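Local coordinates for bifunctional GH43-CE protein (PDB 6MLY) that probably hydrolyses xylan-derived chains as a family 43 beta-xylosidase and carries a carbohydrate esterase domain on the same polypeptide, at residues 67-72 and 126-131; 80-85 and 334-339; 445-450 and 513-518; 601-606 and 657-662. One frame throughout, in Å; residues are numbered along the deposited sequence.

Contact 1 of 4, residues 67-72 and 126-131; sequences KLVNYA and NLEKGP
Strand 66-71 comes closest to the loop 126-131 where Val69 faces Glu128, their CA atoms 5.2 Å apart, and the loop runs past as an irregular turn rather than as another strand. Two side chains of the strand meet it. Asn70 reaches out with its amide, ND2 donating to the carbonyl O of Leu127 at 3.2 Å, with an N-H...O angle of 152°. The acceptor lies in the plane of the amide, whereas ND2 sits well above the plane of the Leu127 carbonyl. With CG trans to the backbone N (chi1 -160°), the amide is swung out over the loop, and OD1 turns back for a weak bond from the N of Tyr71. Next to it, Val69 CG2 rests on Glu128 CG at 4.1 Å, while the carboxylate carries on to Tyr43 and Lys59. Replacing Asn70 with a leucine would probably leave the Leu127 carbonyl without this donor and the turn less firmly tied. In the five-bladed beta-propeller of family 43, the pair joins the outermost strand of one four-stranded sheet to the loop between the last two strands of the next, as in neighbouring propeller blades.

Contact 2 of 4, residues 80-85 and 334-339; sequences PTMNLD and WNHNPD
Asn337 ND2 is gripped from two directions: it donates to Asn83 OD1 at 2.7 Å and also to the carbonyl O of Ala77. The Asn83 bond is somewhat bent, and the two amide planes stand 59° apart, so the groups meet at a slant rather than as a flat pair. Asn83 is held from its other end, its ND2 bonding to Asn78. One step along the backbone, Asn337 N points almost straight at Met82 O, 3.1 Å away with an N-H...O angle of 169°, tying the loop after strand 333-335 to the short helix 80-83. Met82 lies across the Asn337 amide at about a right angle, its CG 3.4 Å from OD1.

The imidazole of His336 fills the other half of the contact. Leu84 sets CD2 over the centre of one face, 3.6 Å from the ring centroid, a CH-pi contact; the positive phi of Leu84, where the chain leaves the helix, accompanies this placement. At the rim of the ring, in its plane, Thr81 O lies 3.2 Å from His336 CD2. His336 ND1 donates to Asn335 OD1 at 3.1 Å, and NE2 bonds to the backbone N of Thr90, with Tyr91 meeting the ring edge to face.

A ring that gives at ND1 and receives at NE2 is likely to be neutral, with its proton on ND1. Within these two segments, then, the buried seam between the family 43 and concanavalin A-like modules is made by neutral, directional bonds, while Asp85 adds a salt bridge to Arg358 at its margin.

Contact 3 of 4, residues 445-450 and 513-518; sequences KAECDF and KISDCR
The carboxylate of Glu447 has Ile514 over one face, CG1 standing almost directly above OE2 at 3.6 Å, while Ser515 meets that oxygen from the syn side. There Glu447 OE2 takes two bonds from Ser515: OG donates at 2.7 Å, using the syn lone pair, and the backbone N donates at 3.0 Å from 21° out of the carboxylate plane. OG and N lie slightly to different sides of that plane, N on the side of Ile514. The other oxygen, OE1, is bonded to Tyr460 OH, so both ends of the group are occupied and its rotation should be fixed.

Ser515 OG can serve OE2 because it sits between its own backbone N and carbonyl carbon (chi1 67°), facing the strand beside the N-H. The same hydroxyl oxygen also receives a weak bond from Cys517 N, as in an ST turn. Further along, Ile514 CD1 lies against the Cys448 carbonyl, 3.8 Å from its O, and near Asp449 CB. The carboxylates of Asp449 and Asp516 both pair with Arg451, which would offset their mutual repulsion.

Strand 441-449 belongs to the seven-stranded antiparallel sheet of the concanavalin A-like beta-sandwich. The loop held against it leads from strand 502-511 of that same sheet to strand 518-523 of the esterase sheet, making this a tether on the connection between the two modules.

Contact 4 of 4, residues 601-606 and 657-662; sequences VKAAIR and GNVGLY
Within 601-606, Ala603 is the first to touch the loop: its methyl CB packs on Val659 CB at 3.6 Å, with Val659 CG1 beside it at 3.9 Å. The loop backbone approaches closely here, Gly660 CA lying 5.9 Å from Ala603 CA.

One turn further on, Arg606 carries the rest of the contact. The aliphatic stem of Arg606 runs alongside the carbonyl of Tyr662, with CB and CG each 3.6 Å from that O and CD nearer still. The chain then bends at chi3 (-60°), which brings the guanidinium back along the helix until Lys602 O lies over one of its faces, off centre and 3.6 Å above the plane. From there the group looks obliquely at Gly657 O, 3.8 Å from Arg606 NH1, too far for a firm bond. Glu656, just ahead of Gly657, gives NH1 a long, weak ion pair. Gly657 adopts backbone angles that call for glycine. Putting an alanine at Arg606 would probably open a gap between helix and loop and deprive Glu656 of this weak ionic partner.

Helix 596-610 is one of the helices packed on the central sheet of the alpha/beta-hydrolase domain. Val601 and Ile605 rest on Ile624 and Ile622 of strand 621-627, while the loop between strands 651-654 and 671-675 covers another side of the helix, with Val659 also touching Asn599 and Asp600 and Tyr662 reaching Ala610.

How the contacts relate
The four contacts follow the modular order of the chain. Contacts 1 and 2 interleave in sequence, and their centres lie about 23 Å apart on the same side of the chain's centre; strand 66-71 of the first leads into helix 80-83 of the second. Contact 1 stays within the propeller, whereas contact 2 joins it to the beta-sandwich. Contact 3, its centre about 31 Å from that of contact 2, ties the sandwich sheet to the connection entering the esterase. Contact 4 lies wholly in the esterase, centre to centre about 27 Å from contact 3 and about 58 Å from contact 1. None touches another; they are spread along a long three-module protein, with contacts 2 and 3 at the junctions.

Contact 1 of 4, residues 67-72 and 126-131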
loop_
_atom_site.group_PDB
_atom_site.type_symbol
_atom_site.label_atom_id
_atom_site.label_comp_id
_atom_site.label_asym_id
_atom_site.label_seq_id
_atom_site.Cartn_x
_atom_site.Cartn_y
_atom_site.Cartn_z
ATOM N N LYS A 67 -10.493 -22.593 -6.476
ATOM C CA LYS A 67 -9.385 -22.494 -7.424
ATOM C C LYS A 67 -9.929 -22.158 -8.818
ATOM O O LYS A 67 -11.033 -22.565 -9.175
ATOM C CB LYS A 67 -8.537 -23.773 -7.426
ATOM C CG LYS A 67 -9.084 -24.948 -8.222
ATOM C CD LYS A 67 -8.091 -26.077 -8.374
ATOM C CE LYS A 67 -8.625 -27.194 -9.246
ATOM N NZ LYS A 67 -7.550 -28.126 -9.662
ATOM N N LEU A 68 -9.127 -21.415 -9.586
ATOM C CA LEU A 68 -9.436 -21.041 -10.964
ATOM C C LEU A 68 -9.215 -22.252 -11.878
ATOM O O LEU A 68 -8.195 -22.946 -11.766
ATOM C CB LEU A 68 -8.542 -19.868 -11.379
ATOM C CG LEU A 68 -8.858 -18.538 -10.696
ATOM C CD1 LEU A 68 -7.637 -17.621 -10.678
ATOM C CD2 LEU A 68 -10.039 -17.858 -11.370
ATOM N N VAL A 69 -10.170 -22.487 -12.788
ATOM C CA VAL A 69 -10.131 -23.649 -13.674
ATOM C C VAL A 69 -10.190 -23.227 -15.149
ATOM O O VAL A 69 -9.627 -23.930 -15.998
ATOM C CB VAL A 69 -11.246 -24.649 -13.318
ATOM C CG1 VAL A 69 -11.026 -25.233 -11.931
ATOM C CG2 VAL A 69 -12.639 -24.039 -13.427
ATOM N N ASN A 70 -10.855 -22.103 -15.453
ATOM C CA ASN A 70 -11.081 -21.681 -16.839
ATOM C C ASN A 70 -11.541 -20.216 -16.868
ATOM O O ASN A 70 -11.956 -19.658 -15.841
ATOM C CB ASN A 70 -12.096 -22.607 -17.528
ATOM C CG ASN A 70 -12.062 -22.579 -19.045
ATOM O OD1 ASN A 70 -11.356 -21.780 -19.657
ATOM N ND2 ASN A 70 -12.830 -23.462 -19.663
ATOM N N TYR A 71 -11.441 -19.617 -18.065
ATOM C CA TYR A 71 -11.998 -18.311 -18.395
ATOM C C TYR A 71 -12.950 -18.453 -19.592
ATOM O O TYR A 71 -12.776 -19.338 -20.432
ATOM C CB TYR A 71 -10.879 -17.318 -18.710
ATOM C CG TYR A 71 -10.107 -16.839 -17.507
ATOM C CD1 TYR A 71 -9.054 -17.575 -16.986
ATOM C CD2 TYR A 71 -10.426 -15.644 -16.885
ATOM C CE1 TYR A 71 -8.345 -17.138 -15.878
ATOM C CE2 TYR A 71 -9.719 -15.187 -15.785
ATOM C CZ TYR A 71 -8.673 -15.935 -15.276
ATOM O OH TYR A 71 -7.984 -15.484 -14.185
ATOM N N ALA A 72 -13.938 -17.552 -19.669
ATOM C CA ALA A 72 -14.982 -17.585 -20.693
ATOM C C ALA A 72 -14.437 -17.119 -22.050
ATOM O O ALA A 72 -14.835 -17.660 -23.093
ATOM C CB ALA A 72 -16.157 -16.741 -20.269
ATOM N N ASN A 126 -18.015 -29.164 -20.637
ATOM C CA ASN A 126 -16.920 -29.290 -19.669
ATOM C C ASN A 126 -16.445 -27.885 -19.279
ATOM O O ASN A 126 -15.703 -27.246 -20.023
ATOM C CB ASN A 126 -15.779 -30.148 -20.223
ATOM C CG ASN A 126 -14.770 -30.557 -19.171
ATOM O OD1 ASN A 126 -14.699 -29.961 -18.098
ATOM N ND2 ASN A 126 -13.980 -31.575 -19.471
ATOM N N LEU A 127 -16.864 -27.431 -18.093
ATOM C CA LEU A 127 -16.652 -26.047 -17.635
ATOM C C LEU A 127 -15.164 -25.765 -17.348
ATOM O O LEU A 127 -14.749 -24.609 -17.325
ATOM C CB LEU A 127 -17.516 -25.813 -16.390
ATOM C CG LEU A 127 -17.729 -24.357 -15.983
ATOM C CD1 LEU A 127 -18.245 -23.529 -17.147
ATOM C CD2 LEU A 127 -18.685 -24.264 -14.807
ATOM N N GLU A 128 -14.361 -26.815 -17.154
ATOM C CA GLU A 128 -12.956 -26.664 -16.792
ATOM C C GLU A 128 -12.061 -26.615 -18.040
ATOM O O GLU A 128 -11.024 -25.958 -18.009
ATOM C CB GLU A 128 -12.546 -27.793 -15.845
ATOM C CG GLU A 128 -13.415 -27.870 -14.598
ATOM C CD GLU A 128 -13.080 -28.986 -13.621
ATOM O OE1 GLU A 128 -13.875 -29.208 -12.684
ATOM O OE2 GLU A 128 -12.030 -29.636 -13.797
ATOM N N LYS A 129 -12.452 -27.298 -19.126
ATOM C CA LYS A 129 -11.571 -27.483 -20.305
ATOM C C LYS A 129 -12.150 -26.848 -21.580
ATOM O O LYS A 129 -11.390 -26.468 -22.473
ATOM C CB LYS A 129 -11.308 -28.974 -20.547
ATOM C CG LYS A 129 -10.756 -29.733 -19.346
ATOM C CD LYS A 129 -10.301 -31.148 -19.670
ATOM C CE LYS A 129 -10.603 -32.142 -18.563
ATOM N NZ LYS A 129 -10.871 -33.502 -19.094
ATOM N N GLY A 130 -13.480 -26.757 -21.684
ATOM C CA GLY A 130 -14.131 -26.272 -22.897
ATOM C C GLY A 130 -14.294 -27.387 -23.930
ATOM O O GLY A 130 -14.246 -28.564 -23.578
ATOM N N PRO A 131 -14.472 -27.020 -25.208
ATOM C CA PRO A 131 -14.417 -25.646 -25.689
ATOM C C PRO A 131 -15.775 -24.940 -25.553
ATOM O O PRO A 131 -16.739 -25.551 -25.093
ATOM C CB PRO A 131 -14.004 -25.729 -27.171
ATOM C CG PRO A 131 -13.887 -27.212 -27.452
ATOM C CD PRO A 131 -14.725 -27.867 -26.375
#

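Contact 2 of 4, residues 80-85 and 334-339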
loop_
_atom_site.group_PDB
_atom_site.type_symbol
_atom_site.label_atom_id
_atom_site.label_comp_id
_atom_site.label_asym_id
_atom_site.label_seq_id
_atom_site.Cartn_x
_atom_site.Cartn_y
_atom_site.Cartn_z
ATOM N N PRO A 80 -10.038 0.206 -29.953
ATOM C CA PRO A 80 -9.055 1.011 -29.225
ATOM C C PRO A 80 -9.246 1.043 -27.699
ATOM O O PRO A 80 -8.266 0.917 -26.963
ATOM C CB PRO A 80 -9.244 2.415 -29.818
ATOM C CG PRO A 80 -9.704 2.156 -31.236
ATOM C CD PRO A 80 -10.545 0.899 -31.152
ATOM N N THR A 81 -10.495 1.196 -27.243
ATOM C CA THR A 81 -10.823 1.256 -25.808
ATOM C C THR A 81 -10.304 -0.001 -25.091
ATOM O O THR A 81 -9.737 0.105 -23.999
ATOM C CB THR A 81 -12.331 1.450 -25.581
ATOM O OG1 THR A 81 -13.028 0.796 -26.642
ATOM C CG2 THR A 81 -12.739 2.906 -25.533
ATOM N N MET A 82 -10.492 -1.171 -25.722
ATOM C CA MET A 82 -10.124 -2.474 -25.149
ATOM C C MET A 82 -8.639 -2.782 -25.409
ATOM O O MET A 82 -8.030 -3.541 -24.651
ATOM C CB MET A 82 -10.995 -3.586 -25.744
ATOM C CG MET A 82 -10.873 -4.938 -25.039
ATOM S SD MET A 82 -11.858 -5.086 -23.520
ATOM C CE MET A 82 -10.675 -4.527 -22.295
ATOM N N ASN A 83 -8.063 -2.185 -26.465
ATOM C CA ASN A 83 -6.666 -2.432 -26.891
ATOM C C ASN A 83 -5.683 -1.391 -26.329
ATOM O O ASN A 83 -4.506 -1.445 -26.668
ATOM C CB ASN A 83 -6.530 -2.427 -28.418
ATOM C CG ASN A 83 -7.058 -3.679 -29.084
ATOM O OD1 ASN A 83 -7.148 -4.736 -28.463
ATOM N ND2 ASN A 83 -7.387 -3.574 -30.359
ATOM N N LEU A 84 -6.152 -0.455 -25.492
ATOM C CA LEU A 84 -5.339 0.679 -24.987
ATOM C C LEU A 84 -4.634 1.392 -26.152
ATOM O O LEU A 84 -3.423 1.621 -26.105
ATOM C CB LEU A 84 -4.305 0.186 -23.964
ATOM C CG LEU A 84 -4.849 -0.297 -22.620
ATOM C CD1 LEU A 84 -3.734 -0.890 -21.778
ATOM C CD2 LEU A 84 -5.540 0.823 -21.860
ATOM N N ASP A 85 -5.400 1.740 -27.191
ATOM C CA ASP A 85 -4.881 2.470 -28.348
ATOM C C ASP A 85 -5.424 3.905 -28.312
ATOM O O ASP A 85 -6.497 4.156 -27.751
ATOM C CB ASP A 85 -5.243 1.776 -29.666
ATOM C CG ASP A 85 -4.484 0.488 -29.950
ATOM O OD1 ASP A 85 -3.674 0.078 -29.093
ATOM O OD2 ASP A 85 -4.702 -0.089 -31.038
ATOM N N TRP A 334 -3.820 -10.210 -17.835
ATOM C CA TRP A 334 -3.246 -8.953 -18.319
ATOM C C TRP A 334 -4.196 -7.788 -18.020
ATOM O O TRP A 334 -5.382 -7.981 -17.794
ATOM C CB TRP A 334 -2.958 -9.019 -19.823
ATOM C CG TRP A 334 -2.096 -10.165 -20.254
ATOM C CD1 TRP A 334 -2.514 -11.397 -20.666
ATOM C CD2 TRP A 334 -0.663 -10.176 -20.358
ATOM N NE1 TRP A 334 -1.441 -12.176 -21.003
ATOM C CE2 TRP A 334 -0.293 -11.455 -20.826
ATOM C CE3 TRP A 334 0.341 -9.238 -20.103
ATOM C CZ2 TRP A 334 1.035 -11.816 -21.037
ATOM C CZ3 TRP A 334 1.654 -9.596 -20.313
ATOM C CH2 TRP A 334 1.994 -10.868 -20.773
ATOM N N ASN A 335 -3.644 -6.572 -18.038
ATOM C CA ASN A 335 -4.410 -5.332 -18.022
ATOM C C ASN A 335 -4.753 -4.970 -19.471
ATOM O O ASN A 335 -3.852 -4.628 -20.248
ATOM C CB ASN A 335 -3.629 -4.203 -17.346
ATOM C CG ASN A 335 -4.307 -2.851 -17.441
ATOM O OD1 ASN A 335 -5.533 -2.752 -17.393
ATOM N ND2 ASN A 335 -3.507 -1.800 -17.545
ATOM N N HIS A 336 -6.046 -5.058 -19.818
ATOM C CA HIS A 336 -6.533 -4.839 -21.179
ATOM C C HIS A 336 -5.928 -5.902 -22.105
ATOM O O HIS A 336 -5.243 -6.816 -21.639
ATOM C CB HIS A 336 -6.242 -3.402 -21.642
ATOM C CG HIS A 336 -7.217 -2.382 -21.157
ATOM N ND1 HIS A 336 -7.320 -2.028 -19.825
ATOM C CD2 HIS A 336 -8.103 -1.612 -21.823
ATOM C CE1 HIS A 336 -8.244 -1.098 -19.690
ATOM N NE2 HIS A 336 -8.738 -0.825 -20.903
ATOM N N ASN A 337 -6.203 -5.783 -23.409
ATOM C CA ASN A 337 -5.767 -6.761 -24.398
ATOM C C ASN A 337 -4.247 -6.759 -24.503
ATOM O O ASN A 337 -3.647 -5.735 -24.825
ATOM C CB ASN A 337 -6.383 -6.505 -25.774
ATOM C CG ASN A 337 -7.854 -6.839 -25.816
ATOM O OD1 ASN A 337 -8.408 -7.315 -24.828
ATOM N ND2 ASN A 337 -8.492 -6.589 -26.947
ATOM N N PRO A 338 -3.584 -7.916 -24.271
ATOM C CA PRO A 338 -2.131 -7.999 -24.398
ATOM C C PRO A 338 -1.697 -7.896 -25.865
ATOM O O PRO A 338 -2.471 -8.252 -26.753
ATOM C CB PRO A 338 -1.799 -9.388 -23.831
ATOM C CG PRO A 338 -3.052 -10.196 -24.070
ATOM C CD PRO A 338 -4.189 -9.209 -23.910
ATOM N N ASP A 339 -0.480 -7.391 -26.093
ATOM C CA ASP A 339 0.208 -7.540 -27.365
ATOM C C ASP A 339 1.068 -8.805 -27.266
ATOM O O ASP A 339 2.146 -8.782 -26.686
ATOM C CB ASP A 339 1.007 -6.278 -27.706
ATOM C CG ASP A 339 1.665 -6.293 -29.075
ATOM O OD1 ASP A 339 1.615 -7.345 -29.741
ATOM O OD2 ASP A 339 2.234 -5.246 -29.462
#

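Contact 3 of 4, residues 445-450 and 513-518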
loop_
_atom_site.group_PDB
_atom_site.type_symbol
_atom_site.label_atom_id
_atom_site.label_comp_id
_atom_site.label_asym_id
_atom_site.label_seq_id
_atom_site.Cartn_x
_atom_site.Cartn_y
_atom_site.Cartn_z
ATOM N N LYS A 445 10.139 -6.075 -4.001
ATOM C CA LYS A 445 9.137 -6.599 -3.080
ATOM C C LYS A 445 8.085 -5.505 -2.858
ATOM O O LYS A 445 8.404 -4.321 -2.857
ATOM C CB LYS A 445 9.812 -7.038 -1.775
ATOM C CG LYS A 445 8.905 -7.666 -0.720
ATOM C CD LYS A 445 9.629 -8.601 0.248
ATOM C CE LYS A 445 10.519 -7.883 1.242
ATOM N NZ LYS A 445 11.136 -8.816 2.216
ATOM N N ALA A 446 6.826 -5.920 -2.709
ATOM C CA ALA A 446 5.719 -5.015 -2.430
ATOM C C ALA A 446 4.824 -5.655 -1.366
ATOM O O ALA A 446 4.288 -6.727 -1.597
ATOM C CB ALA A 446 4.958 -4.729 -3.700
ATOM N N GLU A 447 4.706 -4.997 -0.209
ATOM C CA GLU A 447 3.910 -5.476 0.920
ATOM C C GLU A 447 2.556 -4.758 0.925
ATOM O O GLU A 447 2.434 -3.646 0.411
ATOM C CB GLU A 447 4.630 -5.229 2.248
ATOM C CG GLU A 447 5.963 -5.951 2.375
ATOM C CD GLU A 447 6.517 -5.993 3.789
ATOM O OE1 GLU A 447 6.755 -4.904 4.358
ATOM O OE2 GLU A 447 6.689 -7.115 4.321
ATOM N N CYS A 448 1.555 -5.422 1.518
ATOM C CA CYS A 448 0.188 -4.913 1.641
ATOM C C CYS A 448 -0.350 -5.216 3.044
ATOM O O CYS A 448 -0.363 -6.376 3.471
ATOM C CB CYS A 448 -0.751 -5.562 0.627
ATOM S SG CYS A 448 -0.413 -5.123 -1.103
ATOM N N ASP A 449 -0.786 -4.166 3.748
ATOM C CA ASP A 449 -1.477 -4.310 5.024
ATOM C C ASP A 449 -2.911 -3.806 4.847
ATOM O O ASP A 449 -3.147 -2.595 4.772
ATOM C CB ASP A 449 -0.759 -3.586 6.172
ATOM C CG ASP A 449 -1.257 -4.004 7.548
ATOM O OD1 ASP A 449 -1.906 -5.064 7.631
ATOM O OD2 ASP A 449 -1.006 -3.274 8.526
ATOM N N PHE A 450 -3.844 -4.760 4.746
ATOM C CA PHE A 450 -5.275 -4.493 4.693
ATOM C C PHE A 450 -5.883 -4.638 6.097
ATOM O O PHE A 450 -7.011 -4.212 6.315
ATOM C CB PHE A 450 -5.949 -5.414 3.669
ATOM C CG PHE A 450 -5.388 -5.315 2.268
ATOM C CD1 PHE A 450 -5.635 -4.200 1.478
ATOM C CD2 PHE A 450 -4.606 -6.331 1.736
ATOM C CE1 PHE A 450 -5.119 -4.104 0.192
ATOM C CE2 PHE A 450 -4.092 -6.234 0.450
ATOM C CZ PHE A 450 -4.347 -5.120 -0.318
ATOM N N LYS A 513 2.207 -14.104 4.234
ATOM C CA LYS A 513 2.972 -13.556 5.335
ATOM C C LYS A 513 3.226 -12.066 5.070
ATOM O O LYS A 513 2.947 -11.550 3.982
ATOM C CB LYS A 513 4.280 -14.337 5.502
ATOM N N ILE A 514 3.742 -11.389 6.100
ATOM C CA ILE A 514 4.231 -10.003 6.037
ATOM C C ILE A 514 5.395 -9.863 7.028
ATOM O O ILE A 514 5.432 -10.547 8.050
ATOM C CB ILE A 514 3.087 -8.999 6.315
ATOM C CG1 ILE A 514 3.521 -7.554 6.047
ATOM C CG2 ILE A 514 2.527 -9.169 7.724
ATOM C CD1 ILE A 514 2.388 -6.552 6.090
ATOM N N SER A 515 6.348 -8.981 6.709
ATOM C CA SER A 515 7.533 -8.748 7.562
ATOM C C SER A 515 7.128 -8.036 8.861
ATOM O O SER A 515 7.516 -8.458 9.951
ATOM C CB SER A 515 8.595 -7.970 6.830
ATOM O OG SER A 515 8.160 -6.644 6.563
ATOM N N ASP A 516 6.339 -6.965 8.724
ATOM C CA ASP A 516 6.015 -6.073 9.824
ATOM C C ASP A 516 7.343 -5.563 10.397
ATOM O O ASP A 516 7.633 -5.746 11.575
ATOM C CB ASP A 516 5.118 -6.751 10.870
ATOM C CG ASP A 516 3.660 -6.307 10.867
ATOM O OD1 ASP A 516 3.372 -5.200 10.354
ATOM O OD2 ASP A 516 2.820 -7.065 11.403
ATOM N N CYS A 517 8.158 -4.985 9.505
ATOM C CA CYS A 517 9.375 -4.246 9.825
ATOM C C CYS A 517 9.223 -2.790 9.361
ATOM O O CYS A 517 10.203 -2.059 9.292
ATOM C CB CYS A 517 10.593 -4.857 9.138
ATOM S SG CYS A 517 10.835 -6.618 9.486
ATOM N N ARG A 518 7.985 -2.394 9.035
ATOM C CA ARG A 518 7.658 -1.069 8.502
ATOM C C ARG A 518 6.197 -0.755 8.833
ATOM O O ARG A 518 5.297 -1.478 8.414
ATOM C CB ARG A 518 7.864 -1.002 6.982
ATOM C CG ARG A 518 8.929 -0.015 6.523
ATOM C CD ARG A 518 9.203 -0.061 5.023
ATOM N NE ARG A 518 8.473 0.943 4.195
ATOM C CZ ARG A 518 8.469 0.989 2.797
ATOM N NH1 ARG A 518 9.107 0.034 2.132
ATOM N NH2 ARG A 518 7.910 2.010 2.109
#

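Contact 4 of 4, residues 601-606 and 657-662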
loop_
_atom_site.group_PDB
_atom_site.type_symbol
_atom_site.label_atom_id
_atom_site.label_comp_id
_atom_site.label_asym_id
_atom_site.label_seq_id
_atom_site.Cartn_x
_atom_site.Cartn_y
_atom_site.Cartn_z
ATOM N N VAL A 601 7.400 16.510 19.877
ATOM C CA VAL A 601 8.535 15.595 20.014
ATOM C C VAL A 601 8.321 14.722 21.255
ATOM O O VAL A 601 8.404 13.497 21.180
ATOM C CB VAL A 601 9.871 16.356 20.083
ATOM C CG1 VAL A 601 11.031 15.443 20.454
ATOM C CG2 VAL A 601 10.153 17.070 18.773
ATOM N N LYS A 602 8.026 15.374 22.383
ATOM C CA LYS A 602 7.842 14.694 23.651
ATOM C C LYS A 602 6.649 13.732 23.568
ATOM O O LYS A 602 6.673 12.690 24.214
ATOM C CB LYS A 602 7.701 15.719 24.782
ATOM C CG LYS A 602 8.984 16.469 25.101
ATOM C CD LYS A 602 8.987 17.157 26.451
ATOM C CE LYS A 602 10.276 17.889 26.768
ATOM N NZ LYS A 602 11.432 16.965 26.864
ATOM N N ALA A 603 5.630 14.078 22.768
ATOM C CA ALA A 603 4.422 13.235 22.568
ATOM C C ALA A 603 4.737 11.991 21.725
ATOM O O ALA A 603 4.198 10.906 21.984
ATOM C CB ALA A 603 3.324 14.042 21.923
ATOM N N ALA A 604 5.574 12.159 20.696
ATOM C CA ALA A 604 6.012 11.045 19.863
ATOM C C ALA A 604 6.773 10.020 20.716
ATOM O O ALA A 604 6.580 8.821 20.554
ATOM C CB ALA A 604 6.855 11.546 18.721
ATOM N N ILE A 605 7.609 10.508 21.638
ATOM C CA ILE A 605 8.426 9.656 22.516
ATOM C C ILE A 605 7.506 8.932 23.511
ATOM O O ILE A 605 7.653 7.725 23.742
ATOM C CB ILE A 605 9.524 10.480 23.223
ATOM C CG1 ILE A 605 10.479 11.131 22.219
ATOM C CG2 ILE A 605 10.280 9.622 24.227
ATOM C CD1 ILE A 605 11.214 12.344 22.760
ATOM N N ARG A 606 6.569 9.681 24.105
ATOM C CA ARG A 606 5.568 9.121 25.012
ATOM C C ARG A 606 4.853 7.957 24.317
ATOM O O ARG A 606 4.642 6.915 24.923
ATOM C CB ARG A 606 4.561 10.188 25.449
ATOM C CG ARG A 606 4.997 11.017 26.647
ATOM C CD ARG A 606 3.894 11.936 27.132
ATOM N NE ARG A 606 3.458 12.873 26.104
ATOM C CZ ARG A 606 3.596 14.191 26.176
ATOM N NH1 ARG A 606 3.986 14.747 27.308
ATOM N NH2 ARG A 606 3.339 14.953 25.128
ATOM N N GLY A 657 3.530 19.246 27.387
ATOM C CA GLY A 657 2.271 19.425 26.652
ATOM C C GLY A 657 1.256 18.335 26.957
ATOM O O GLY A 657 1.459 17.523 27.859
ATOM N N ASN A 658 0.157 18.333 26.192
ATOM C CA ASN A 658 -0.946 17.382 26.349
ATOM C C ASN A 658 -1.412 16.899 24.972
ATOM O O ASN A 658 -2.610 16.832 24.706
ATOM C CB ASN A 658 -2.140 18.004 27.074
ATOM C CG ASN A 658 -1.765 18.612 28.404
ATOM O OD1 ASN A 658 -1.178 17.937 29.248
ATOM N ND2 ASN A 658 -2.100 19.876 28.595
ATOM N N VAL A 659 -0.453 16.552 24.112
ATOM C CA VAL A 659 -0.732 16.306 22.711
ATOM C C VAL A 659 -1.481 14.973 22.579
ATOM O O VAL A 659 -2.629 14.951 22.118
ATOM C CB VAL A 659 0.561 16.359 21.874
ATOM C CG1 VAL A 659 0.326 16.001 20.416
ATOM C CG2 VAL A 659 1.228 17.726 21.978
ATOM N N GLY A 660 -0.853 13.876 23.019
ATOM C CA GLY A 660 -1.394 12.516 22.815
ATOM C C GLY A 660 -2.373 12.105 23.904
ATOM O O GLY A 660 -3.053 12.949 24.496
ATOM N N LEU A 661 -2.444 10.792 24.156
ATOM C CA LEU A 661 -3.288 10.229 25.210
ATOM C C LEU A 661 -2.442 9.365 26.158
ATOM O O LEU A 661 -2.978 8.531 26.883
ATOM C CB LEU A 661 -4.411 9.388 24.584
ATOM C CG LEU A 661 -5.251 10.056 23.495
ATOM C CD1 LEU A 661 -6.214 9.048 22.892
ATOM C CD2 LEU A 661 -6.008 11.260 24.033
ATOM N N TYR A 662 -1.124 9.578 26.168
ATOM C CA TYR A 662 -0.220 8.801 27.011
ATOM C C TYR A 662 0.634 9.749 27.850
ATOM O O TYR A 662 1.857 9.720 27.758
ATOM C CB TYR A 662 0.615 7.862 26.134
ATOM C CG TYR A 662 -0.183 7.048 25.144
ATOM C CD1 TYR A 662 -0.312 7.449 23.822
ATOM C CD2 TYR A 662 -0.810 5.873 25.525
ATOM C CE1 TYR A 662 -1.032 6.700 22.903
ATOM C CE2 TYR A 662 -1.535 5.113 24.619
ATOM C CZ TYR A 662 -1.649 5.527 23.303
ATOM O OH TYR A 662 -2.373 4.788 22.409
#